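Local coordinates for protein molybdopterin adenylyltransferase (Pyrococcus furiosus, PDB 4LHB) that catalyses the ATP-dependent adenylylation of molybdopterin, with release of diphosphate, as a step in the biosynthesis of the molybdenum cofactor, at residues E123-A127 and L139-T143; I153-F157 and I180-R185. One frame throughout, in Å; residues are numbered along the deposited sequence.

Contact 1. Residues E123-A127 and L139-T143; sequences EVFRA and LTRAT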
ATOM      1  N   GLU C 123     -11.153   8.840  14.297  1.00 36.45           N
ATOM      2  CA  GLU C 123     -10.937  10.254  14.601  1.00 35.96           C
ATOM      3  C   GLU C 123     -12.013  10.729  15.531  1.00 35.33           C
ATOM      4  O   GLU C 123     -11.709  11.390  16.520  1.00 35.86           O
ATOM      5  CB  GLU C 123     -11.049  11.109  13.373  1.00 40.05           C
ATOM      6  CG  GLU C 123     -10.053  10.857  12.277  1.00 46.14           C
ATOM      7  CD  GLU C 123      -9.930  12.065  11.356  1.00 50.47           C
ATOM      8  OE1 GLU C 123     -10.708  13.041  11.497  1.00 54.63           O
ATOM      9  OE2 GLU C 123      -9.055  12.053  10.477  1.00 52.99           O
ATOM     10  N   VAL C 124     -13.267  10.395  15.203  1.00 32.50           N
ATOM     11  CA  VAL C 124     -14.414  10.826  16.010  1.00 34.02           C
ATOM     12  C   VAL C 124     -14.346  10.209  17.411  1.00 35.19           C
ATOM     13  O   VAL C 124     -14.406  10.923  18.436  1.00 34.99           O
ATOM     14  CB  VAL C 124     -15.747  10.556  15.285  1.00 32.21           C
ATOM     15  CG1 VAL C 124     -16.896  10.638  16.268  1.00 29.08           C
ATOM     16  CG2 VAL C 124     -15.892  11.554  14.113  1.00 29.41           C
ATOM     17  N   PHE C 125     -14.105   8.903  17.433  1.00 34.54           N
ATOM     18  CA  PHE C 125     -13.802   8.178  18.664  1.00 36.20           C
ATOM     19  C   PHE C 125     -12.724   8.878  19.464  1.00 36.32           C
ATOM     20  O   PHE C 125     -12.867   9.091  20.649  1.00 34.07           O
ATOM     21  CB  PHE C 125     -13.340   6.721  18.376  1.00 38.28           C
ATOM     22  CG  PHE C 125     -13.207   5.897  19.603  1.00 39.46           C
ATOM     23  CD1 PHE C 125     -14.245   5.102  20.024  1.00 45.95           C
ATOM     24  CD2 PHE C 125     -12.070   5.964  20.377  1.00 46.42           C
ATOM     25  CE1 PHE C 125     -14.149   4.353  21.183  1.00 45.97           C
ATOM     26  CE2 PHE C 125     -11.969   5.249  21.548  1.00 47.15           C
ATOM     27  CZ  PHE C 125     -13.007   4.426  21.940  1.00 49.65           C
ATOM     28  N   ARG C 126     -11.613   9.182  18.829  1.00 37.38           N
ATOM     29  CA  ARG C 126     -10.537   9.819  19.546  1.00 41.28           C
ATOM     30  C   ARG C 126     -10.924  11.201  20.034  1.00 41.88           C
ATOM     31  O   ARG C 126     -10.552  11.569  21.148  1.00 43.43           O
ATOM     32  CB  ARG C 126      -9.235   9.829  18.715  1.00 43.73           C
ATOM     33  CG  ARG C 126      -8.520   8.486  18.826  1.00 44.78           C
ATOM     34  CD  ARG C 126      -7.145   8.395  18.189  1.00 42.66           C
ATOM     35  NE  ARG C 126      -7.237   8.456  16.743  1.00 38.51           N
ATOM     36  CZ  ARG C 126      -7.642   7.464  15.971  1.00 38.95           C
ATOM     37  NH1 ARG C 126      -8.001   6.302  16.490  1.00 46.86           N
ATOM     38  NH2 ARG C 126      -7.726   7.645  14.664  1.00 34.63           N
ATOM     39  N   ALA C 127     -11.700  11.948  19.254  1.00 44.02           N
ATOM     40  CA  ALA C 127     -12.130  13.299  19.699  1.00 44.71           C
ATOM     41  C   ALA C 127     -12.992  13.197  20.948  1.00 44.79           C
ATOM     42  O   ALA C 127     -12.742  13.887  21.916  1.00 49.69           O
ATOM     43  CB  ALA C 127     -12.851  14.070  18.604  1.00 35.48           C
ATOM     44  N   LEU C 139      -2.513   6.519  22.093  1.00 36.44           N
ATOM     45  CA  LEU C 139      -2.590   5.068  22.042  1.00 37.82           C
ATOM     46  C   LEU C 139      -3.929   4.536  21.577  1.00 43.71           C
ATOM     47  O   LEU C 139      -4.032   3.354  21.286  1.00 47.91           O
ATOM     48  CB  LEU C 139      -2.296   4.457  23.420  1.00 36.51           C
ATOM     49  CG  LEU C 139      -0.829   4.555  23.798  1.00 35.99           C
ATOM     50  CD1 LEU C 139      -0.602   4.111  25.209  1.00 34.38           C
ATOM     51  CD2 LEU C 139      -0.018   3.725  22.833  1.00 36.88           C
ATOM     52  N   THR C 140      -4.971   5.361  21.558  1.00 47.21           N
ATOM     53  CA  THR C 140      -6.290   4.845  21.212  1.00 52.29           C
ATOM     54  C   THR C 140      -6.344   4.511  19.724  1.00 53.08           C
ATOM     55  O   THR C 140      -6.050   5.365  18.837  1.00 50.13           O
ATOM     56  CB  THR C 140      -7.455   5.811  21.480  1.00 53.21           C
ATOM     57  OG1 THR C 140      -7.374   6.357  22.789  1.00 49.68           O
ATOM     58  CG2 THR C 140      -8.746   5.059  21.353  1.00 56.05           C
ATOM     59  N   ARG C 141      -6.707   3.265  19.454  1.00 47.72           N
ATOM     60  CA  ARG C 141      -6.916   2.859  18.080  1.00 48.53           C
ATOM     61  C   ARG C 141      -8.276   2.180  17.961  1.00 40.51           C
ATOM     62  O   ARG C 141      -8.714   1.441  18.838  1.00 39.61           O
ATOM     63  CB  ARG C 141      -5.726   2.029  17.577  1.00 51.12           C
ATOM     64  CG  ARG C 141      -4.364   2.654  17.952  1.00 56.06           C
ATOM     65  CD  ARG C 141      -3.145   2.090  17.205  1.00 52.56           C
ATOM     66  NE  ARG C 141      -3.382   0.686  16.940  1.00 50.71           N
ATOM     67  CZ  ARG C 141      -2.804  -0.019  15.983  1.00 49.38           C
ATOM     68  NH1 ARG C 141      -1.879   0.531  15.196  1.00 50.09           N
ATOM     69  NH2 ARG C 141      -3.143  -1.298  15.839  1.00 48.01           N
ATOM     70  N   ALA C 142      -8.986   2.525  16.912  1.00 36.96           N
ATOM     71  CA  ALA C 142     -10.329   2.012  16.697  1.00 35.18           C
ATOM     72  C   ALA C 142     -10.594   2.358  15.292  1.00 34.04           C
ATOM     73  O   ALA C 142     -10.060   3.334  14.787  1.00 30.63           O
ATOM     74  CB  ALA C 142     -11.337   2.723  17.564  1.00 36.38           C
ATOM     75  N   THR C 143     -11.417   1.564  14.644  1.00 35.56           N
ATOM     76  CA  THR C 143     -11.628   1.754  13.218  1.00 33.82           C
ATOM     77  C   THR C 143     -12.993   1.255  12.865  1.00 28.28           C
ATOM     78  O   THR C 143     -13.592   0.499  13.631  1.00 26.48           O
ATOM     79  CB  THR C 143     -10.567   0.977  12.401  1.00 35.53           C
ATOM     80  OG1 THR C 143     -10.637   1.394  11.030  1.00 43.06           O
ATOM     81  CG2 THR C 143     -10.783  -0.553  12.495  1.00 31.47           C
TER

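Contact 2. Residues I153-F157 and I180-R185; sequences IVVVF and ILKHAR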
ATOM      1  N   ILE C 153     -23.729  -5.480   2.124  1.00 30.68           N
ATOM      2  CA  ILE C 153     -22.845  -4.520   2.816  1.00 27.98           C
ATOM      3  C   ILE C 153     -22.721  -5.019   4.199  1.00 25.86           C
ATOM      4  O   ILE C 153     -23.686  -5.519   4.727  1.00 23.38           O
ATOM      5  CB  ILE C 153     -23.509  -3.099   2.882  1.00 30.78           C
ATOM      6  CG1 ILE C 153     -22.834  -2.217   1.872  1.00 34.85           C
ATOM      7  CG2 ILE C 153     -23.469  -2.398   4.244  1.00 25.03           C
ATOM      8  CD1 ILE C 153     -22.610  -2.925   0.558  1.00 37.09           C
ATOM      9  N   VAL C 154     -21.541  -4.925   4.797  1.00 26.13           N
ATOM     10  CA  VAL C 154     -21.392  -5.191   6.236  1.00 24.17           C
ATOM     11  C   VAL C 154     -20.576  -4.093   6.856  1.00 23.57           C
ATOM     12  O   VAL C 154     -19.632  -3.632   6.258  1.00 24.11           O
ATOM     13  CB  VAL C 154     -20.770  -6.569   6.539  1.00 23.91           C
ATOM     14  CG1 VAL C 154     -20.621  -6.772   8.036  1.00 20.46           C
ATOM     15  CG2 VAL C 154     -21.646  -7.690   5.974  1.00 24.32           C
ATOM     16  N   VAL C 155     -20.941  -3.653   8.051  1.00 23.69           N
ATOM     17  CA  VAL C 155     -20.247  -2.535   8.653  1.00 23.44           C
ATOM     18  C   VAL C 155     -19.559  -3.156   9.834  1.00 25.05           C
ATOM     19  O   VAL C 155     -20.200  -3.875  10.606  1.00 25.31           O
ATOM     20  CB  VAL C 155     -21.203  -1.399   9.139  1.00 22.92           C
ATOM     21  CG1 VAL C 155     -20.438  -0.261   9.831  1.00 20.84           C
ATOM     22  CG2 VAL C 155     -21.974  -0.835   7.958  1.00 24.05           C
ATOM     23  N   VAL C 156     -18.269  -2.876   9.983  1.00 24.14           N
ATOM     24  CA  VAL C 156     -17.498  -3.438  11.087  1.00 24.66           C
ATOM     25  C   VAL C 156     -16.883  -2.290  11.864  1.00 24.53           C
ATOM     26  O   VAL C 156     -16.319  -1.390  11.281  1.00 26.59           O
ATOM     27  CB  VAL C 156     -16.385  -4.424  10.580  1.00 24.97           C
ATOM     28  CG1 VAL C 156     -15.620  -5.043  11.778  1.00 21.72           C
ATOM     29  CG2 VAL C 156     -17.001  -5.460   9.623  1.00 20.25           C
ATOM     30  N   PHE C 157     -17.110  -2.298  13.165  1.00 24.81           N
ATOM     31  CA  PHE C 157     -16.541  -1.366  14.079  1.00 26.59           C
ATOM     32  C   PHE C 157     -15.551  -2.199  14.937  1.00 28.74           C
ATOM     33  O   PHE C 157     -15.883  -3.321  15.414  1.00 28.08           O
ATOM     34  CB  PHE C 157     -17.653  -0.817  15.000  1.00 27.31           C
ATOM     35  CG  PHE C 157     -18.682   0.024  14.300  1.00 27.38           C
ATOM     36  CD1 PHE C 157     -18.454   1.373  14.055  1.00 26.90           C
ATOM     37  CD2 PHE C 157     -19.897  -0.520  13.909  1.00 27.41           C
ATOM     38  CE1 PHE C 157     -19.413   2.132  13.391  1.00 26.50           C
ATOM     39  CE2 PHE C 157     -20.862   0.251  13.274  1.00 26.01           C
ATOM     40  CZ  PHE C 157     -20.617   1.560  12.997  1.00 24.02           C
ATOM     41  N   ILE C 180     -25.069   5.192   8.655  1.00 30.26           N
ATOM     42  CA  ILE C 180     -23.999   4.456   7.985  1.00 29.72           C
ATOM     43  C   ILE C 180     -24.638   3.403   7.105  1.00 30.54           C
ATOM     44  O   ILE C 180     -24.310   3.287   5.914  1.00 32.09           O
ATOM     45  CB  ILE C 180     -22.972   3.830   8.962  1.00 25.89           C
ATOM     46  CG1 ILE C 180     -22.221   4.917   9.727  1.00 24.36           C
ATOM     47  CG2 ILE C 180     -21.988   3.068   8.154  1.00 25.27           C
ATOM     48  CD1 ILE C 180     -21.590   4.545  11.037  1.00 22.53           C
ATOM     49  N   LEU C 181     -25.575   2.643   7.652  1.00 31.60           N
ATOM     50  CA  LEU C 181     -26.092   1.531   6.845  1.00 32.45           C
ATOM     51  C   LEU C 181     -26.759   2.052   5.600  1.00 34.25           C
ATOM     52  O   LEU C 181     -26.684   1.431   4.542  1.00 32.11           O
ATOM     53  CB  LEU C 181     -27.053   0.670   7.636  1.00 32.35           C
ATOM     54  CG  LEU C 181     -26.379  -0.277   8.637  1.00 32.94           C
ATOM     55  CD1 LEU C 181     -27.437  -0.702   9.668  1.00 32.16           C
ATOM     56  CD2 LEU C 181     -25.749  -1.439   7.857  1.00 28.00           C
ATOM     57  N   LYS C 182     -27.425   3.200   5.748  1.00 39.79           N
ATOM     58  CA  LYS C 182     -28.223   3.772   4.670  1.00 42.55           C
ATOM     59  C   LYS C 182     -27.319   4.260   3.533  1.00 35.79           C
ATOM     60  O   LYS C 182     -27.567   3.935   2.406  1.00 32.14           O
ATOM     61  CB  LYS C 182     -29.142   4.900   5.207  1.00 47.75           C
ATOM     62  CG  LYS C 182     -30.256   5.304   4.236  1.00 53.20           C
ATOM     63  CD  LYS C 182     -29.894   6.549   3.427  1.00 62.36           C
ATOM     64  CE  LYS C 182     -31.038   7.046   2.523  1.00 68.91           C
ATOM     65  NZ  LYS C 182     -30.724   8.406   1.960  1.00 66.22           N
ATOM     66  N   HIS C 183     -26.267   5.023   3.831  1.00 37.04           N
ATOM     67  CA  HIS C 183     -25.332   5.420   2.778  1.00 35.98           C
ATOM     68  C   HIS C 183     -24.550   4.245   2.282  1.00 34.95           C
ATOM     69  O   HIS C 183     -24.269   4.178   1.100  1.00 37.45           O
ATOM     70  CB  HIS C 183     -24.382   6.475   3.235  1.00 39.27           C
ATOM     71  CG  HIS C 183     -25.028   7.797   3.547  1.00 48.13           C
ATOM     72  ND1 HIS C 183     -25.912   7.954   4.559  1.00 52.28           N
ATOM     73  CD2 HIS C 183     -24.844   9.050   2.993  1.00 51.57           C
ATOM     74  CE1 HIS C 183     -26.277   9.242   4.637  1.00 56.92           C
ATOM     75  NE2 HIS C 183     -25.622   9.913   3.682  1.00 59.88           N
ATOM     76  N   ALA C 184     -24.205   3.290   3.144  1.00 32.68           N
ATOM     77  CA  ALA C 184     -23.432   2.114   2.697  1.00 33.72           C
ATOM     78  C   ALA C 184     -24.148   1.329   1.606  1.00 38.12           C
ATOM     79  O   ALA C 184     -23.474   0.808   0.709  1.00 40.00           O
ATOM     80  CB  ALA C 184     -23.082   1.194   3.845  1.00 27.02           C
ATOM     81  N   ARG C 185     -25.490   1.239   1.658  1.00 42.57           N
ATOM     82  CA  ARG C 185     -26.229   0.406   0.676  1.00 44.88           C
ATOM     83  C   ARG C 185     -26.686   1.239  -0.494  1.00 47.08           C
ATOM     84  O   ARG C 185     -27.300   0.724  -1.404  1.00 44.77           O
ATOM     85  CB  ARG C 185     -27.442  -0.277   1.270  1.00 48.01           C
ATOM     86  CG  ARG C 185     -27.417  -0.567   2.758  1.00 51.49           C
ATOM     87  CD  ARG C 185     -28.611  -1.405   3.145  1.00 53.96           C
ATOM     88  NE  ARG C 185     -28.411  -2.046   4.439  1.00 65.98           N
ATOM     89  CZ  ARG C 185     -29.120  -3.084   4.904  1.00 72.61           C
ATOM     90  NH1 ARG C 185     -30.109  -3.622   4.179  1.00 72.52           N
ATOM     91  NH2 ARG C 185     -28.830  -3.603   6.097  1.00 69.64           N
TER

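Contact 1. Residues E123-A127 and L139-T143
Phe125 and Thr140 meet at about a right angle: the CG2 methyl of Thr140 approaches the ring obliquely, 3.2 Å from Phe125 CE2 and 3.6 Å from Phe125 CD2. With Phe125 CG turned anti to the backbone N (chi1 -172°), the ring also slides under Ala142, whose CB sits over one face at 4.2 Å from Phe125 CG, set toward the rim. Pro160 touches both Phe125 and Ala142, and both are buried. In this mixed alpha/beta fold of the MoaB/Mog family, helix 121-133 is thereby packed against the loop that leads into strand 143-148. Arg126 runs alongside Thr140, the two side chains sliding past each other in opposite directions, Arg126 CG lying 3.9 Å from Thr140 CB. A bend at chi3 (-69°) turns the guanidinium so that Arg126 NH1 comes to 3.2 Å from Thr140 O, a weak, poorly aligned hydrogen bond (128° at the hydrogen). Thr140 O is bonded as well to Ser120 OG of the second subunit, and Arg126 has its stronger partner there too, a salt bridge from NE to Glu123 OE1 of that subunit.

Contact 2. Residues I153-F157 and I180-R185
Ile180 O accepts a hydrogen bond from Ala184 N at 2.8 Å, a backbone bond within the C-terminal part of helix 163-184; both residues face strand 153-159. This is a beta-alpha unit of the mixed sheet: the chain leaves the strand and the helix runs back over it, their local axes 9.1 Å apart and 141° between their directions. The interface is apolar. Near its start Ile153 straddles the helix end, CG2 at 3.6 Å from Ala184 CB and CG1 3.3 Å from Ala184 O. Shortening Ile153 to an alanine is likely to leave the Ala184 methyl without its mate and open a gap beneath the final helical turn. Further along, Val155 CG2 touches two helix residues, 3.8 Å from Leu181 CD2 and 3.9 Å from Ile180 CG2. Ile180 divides its branches between two strand residues: CG1 is anti to the carbonyl carbon (chi1 -64°), which sends CD1 on to Phe157 while CG2 stays with Val155. The Phe157 ring, which also meets Phe121, comes from the opposite direction and offers its edge, so that Ile180 CD1 lies near the ring plane, 3.7 Å from Phe157 CZ.

Contact 1 sets helix 121-133 on the loop leading into strand 143-148; contact 2 sets helix 163-184 on strand 153-159, the antiparallel neighbour of that strand, and Thr143 pairs through its backbone with Ser158. Their centres are 19 Å apart, and their nearest atoms come to about 4 Å without touching. Contact 2 is the core contact, nearly all buried aliphatic and aromatic carbon with no hydrogen bond across it. Contact 1 is only partly buried and mixed, apolar around Phe125 but charged around Arg126, where the second subunit arrives. Both also touch the third subunit of the hexamer, contact 1 by a salt bridge from Glu123 to Arg126 of that subunit, contact 2 by packing such as Ala184 on its Ile101.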